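PDB 5TD3: catechol 1,2-dioxygenase from Burkholderia vietnamiensis, which probably catalyses the intradiol ring cleavage of catechol by molecular oxygen, yielding cis,cis-muconate, as in other catechol 1,2-dioxygenases. Local coordinates for residues Ala125-Gly130 with Arg190-Thr195. Residues are numbered along the deposited sequence; the frame is centred on the assembly and turned at random.
Sequences APVRDG and RGAVRT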
loop_
_atom_site.group_PDB
_atom_site.type_symbol
_atom_site.label_atom_id
_atom_site.label_comp_id
_atom_site.label_asym_id
_atom_site.label_seq_id
_atom_site.Cartn_x
_atom_site.Cartn_y
_atom_site.Cartn_z
ATOM N N ALA A 125 11.819 -21.164 -17.727
ATOM C CA ALA A 125 11.113 -21.853 -18.802
ATOM C C ALA A 125 12.080 -22.565 -19.752
ATOM O O ALA A 125 13.254 -22.204 -19.839
ATOM C CB ALA A 125 10.251 -20.865 -19.577
ATOM N N PRO A 126 11.612 -23.604 -20.453
ATOM C CA PRO A 126 12.513 -24.355 -21.339
ATOM C C PRO A 126 13.010 -23.521 -22.504
ATOM O O PRO A 126 12.262 -22.736 -23.100
ATOM C CB PRO A 126 11.651 -25.527 -21.821
ATOM C CG PRO A 126 10.224 -25.040 -21.671
ATOM C CD PRO A 126 10.241 -24.153 -20.457
ATOM N N VAL A 127 14.310 -23.649 -22.759
ATOM C CA VAL A 127 15.021 -22.975 -23.842
ATOM C C VAL A 127 15.324 -23.998 -24.931
ATOM O O VAL A 127 15.831 -25.086 -24.634
ATOM C CB VAL A 127 16.320 -22.331 -23.334
ATOM C CG1 VAL A 127 17.054 -21.636 -24.474
ATOM C CG2 VAL A 127 16.030 -21.360 -22.215
ATOM N N ARG A 128 14.982 -23.675 -26.176
ATOM C CA ARG A 128 15.304 -24.498 -27.341
ATOM C C ARG A 128 16.036 -23.660 -28.383
ATOM O O ARG A 128 15.989 -22.430 -28.357
ATOM C CB ARG A 128 14.059 -25.146 -27.973
ATOM C CG ARG A 128 13.181 -25.939 -27.015
ATOM C CD ARG A 128 11.929 -26.462 -27.715
ATOM N NE ARG A 128 11.242 -27.509 -26.965
ATOM C CZ ARG A 128 10.391 -27.297 -25.963
ATOM N NH1 ARG A 128 10.097 -26.061 -25.571
ATOM N NH2 ARG A 128 9.815 -28.330 -25.349
ATOM N N ASP A 129 16.749 -24.329 -29.295
ATOM C CA ASP A 129 17.327 -23.632 -30.441
ATOM C C ASP A 129 16.297 -23.437 -31.550
ATOM O O ASP A 129 15.672 -24.401 -32.006
ATOM C CB ASP A 129 18.525 -24.396 -31.019
ATOM C CG ASP A 129 19.769 -24.286 -30.169
ATOM O OD1 ASP A 129 19.854 -23.390 -29.315
ATOM O OD2 ASP A 129 20.693 -25.095 -30.391
ATOM N N GLY A 130 16.142 -22.196 -32.000
ATOM C CA GLY A 130 15.367 -21.925 -33.219
ATOM C C GLY A 130 13.848 -21.989 -33.198
ATOM O O GLY A 130 13.183 -21.066 -33.680
ATOM N N ARG A 190 4.873 -21.008 -21.834
ATOM C CA ARG A 190 6.061 -20.229 -21.505
ATOM C C ARG A 190 7.271 -20.921 -22.114
ATOM O O ARG A 190 7.458 -22.122 -21.923
ATOM C CB ARG A 190 6.250 -20.109 -19.984
ATOM C CG ARG A 190 5.078 -19.454 -19.249
ATOM C CD ARG A 190 5.304 -19.444 -17.753
ATOM N NE ARG A 190 4.186 -18.808 -17.043
ATOM C CZ ARG A 190 4.080 -17.498 -16.817
ATOM N NH1 ARG A 190 5.018 -16.652 -17.232
ATOM N NH2 ARG A 190 3.014 -17.024 -16.173
ATOM N N GLY A 191 8.077 -20.186 -22.863
ATOM C CA GLY A 191 9.229 -20.850 -23.454
ATOM C C GLY A 191 10.182 -19.828 -24.024
ATOM O O GLY A 191 9.827 -18.667 -24.227
ATOM N N ALA A 192 11.374 -20.301 -24.364
ATOM C CA ALA A 192 12.409 -19.431 -24.908
ATOM C C ALA A 192 13.072 -20.116 -26.091
ATOM O O ALA A 192 13.269 -21.336 -26.083
ATOM C CB ALA A 192 13.466 -19.066 -23.854
ATOM N N VAL A 193 13.352 -19.327 -27.126
ATOM C CA VAL A 193 14.073 -19.765 -28.315
ATOM C C VAL A 193 15.388 -18.998 -28.422
ATOM O O VAL A 193 15.416 -17.773 -28.239
ATOM C CB VAL A 193 13.228 -19.561 -29.586
ATOM C CG1 VAL A 193 14.094 -19.685 -30.825
ATOM C CG2 VAL A 193 12.095 -20.568 -29.630
ATOM N N ARG A 194 16.474 -19.721 -28.711
ATOM C CA ARG A 194 17.770 -19.125 -29.014
ATOM C C ARG A 194 17.924 -19.049 -30.529
ATOM O O ARG A 194 17.842 -20.073 -31.213
ATOM C CB ARG A 194 18.910 -19.941 -28.402
ATOM C CG ARG A 194 19.785 -19.173 -27.423
ATOM C CD ARG A 194 21.076 -19.929 -27.129
ATOM N NE ARG A 194 20.828 -21.316 -26.745
ATOM C CZ ARG A 194 20.946 -21.791 -25.509
ATOM N NH1 ARG A 194 21.312 -20.995 -24.515
ATOM N NH2 ARG A 194 20.700 -23.071 -25.268
ATOM N N THR A 195 18.145 -17.847 -31.049
ATOM C CA THR A 195 18.247 -17.693 -32.490
ATOM C C THR A 195 19.540 -18.311 -33.002
ATOM O O THR A 195 20.577 -18.299 -32.330
ATOM C CB THR A 195 18.183 -16.219 -32.889
ATOM O OG1 THR A 195 19.319 -15.528 -32.345
ATOM C CG2 THR A 195 16.897 -15.588 -32.382
HETATM O O HOH W 1 11.371 -23.475 -25.559
HETATM O O HOH W 2 18.949 -23.654 -26.810
#
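Val127 to Asp129 pair in parallel with Ala192 to Arg194, the short segments turned 32° from one another, and four backbone hydrogen bonds join the two segments. They run in the staggered order of a parallel ladder: Ala192 N gives to Pro126 O (2.9 Å), Arg128 N to Ala192 O, Arg194 N to Arg128 O, and Gly130 N to Arg194 O. Water 1 donates to both Pro126 O and Ala192 O, two acceptors 3.4 Å apart, and accepts from Arg128 NH1. Strand 127-129 is at the edge, within this chain, of a five-stranded mixed sheet, and 190-194 lies between it and antiparallel 163-167. On the face of Val127, Ala192, Asp129 and Arg194, Val127 CG2 meets Ala192 CB at 3.8 Å. With CG1 of Val127 anti to its own N (chi1 180°), that methyl is carried over the Arg194 guanidinium, 4.0 Å above its plane. At the edge of that group Asp129 OD1 takes a weak but nearly straight hydrogen bond from Arg194 NE (3.4 Å), part of a salt bridge; water 2 also donates to OD1. On the opposite face, with Arg128, Val193 packs on Tyr201 and Phe203 of strand 200-206 in the second five-stranded sheet, consistent with the β-sandwich of intradiol dioxygenases, and its CG1 meets Gly130 O.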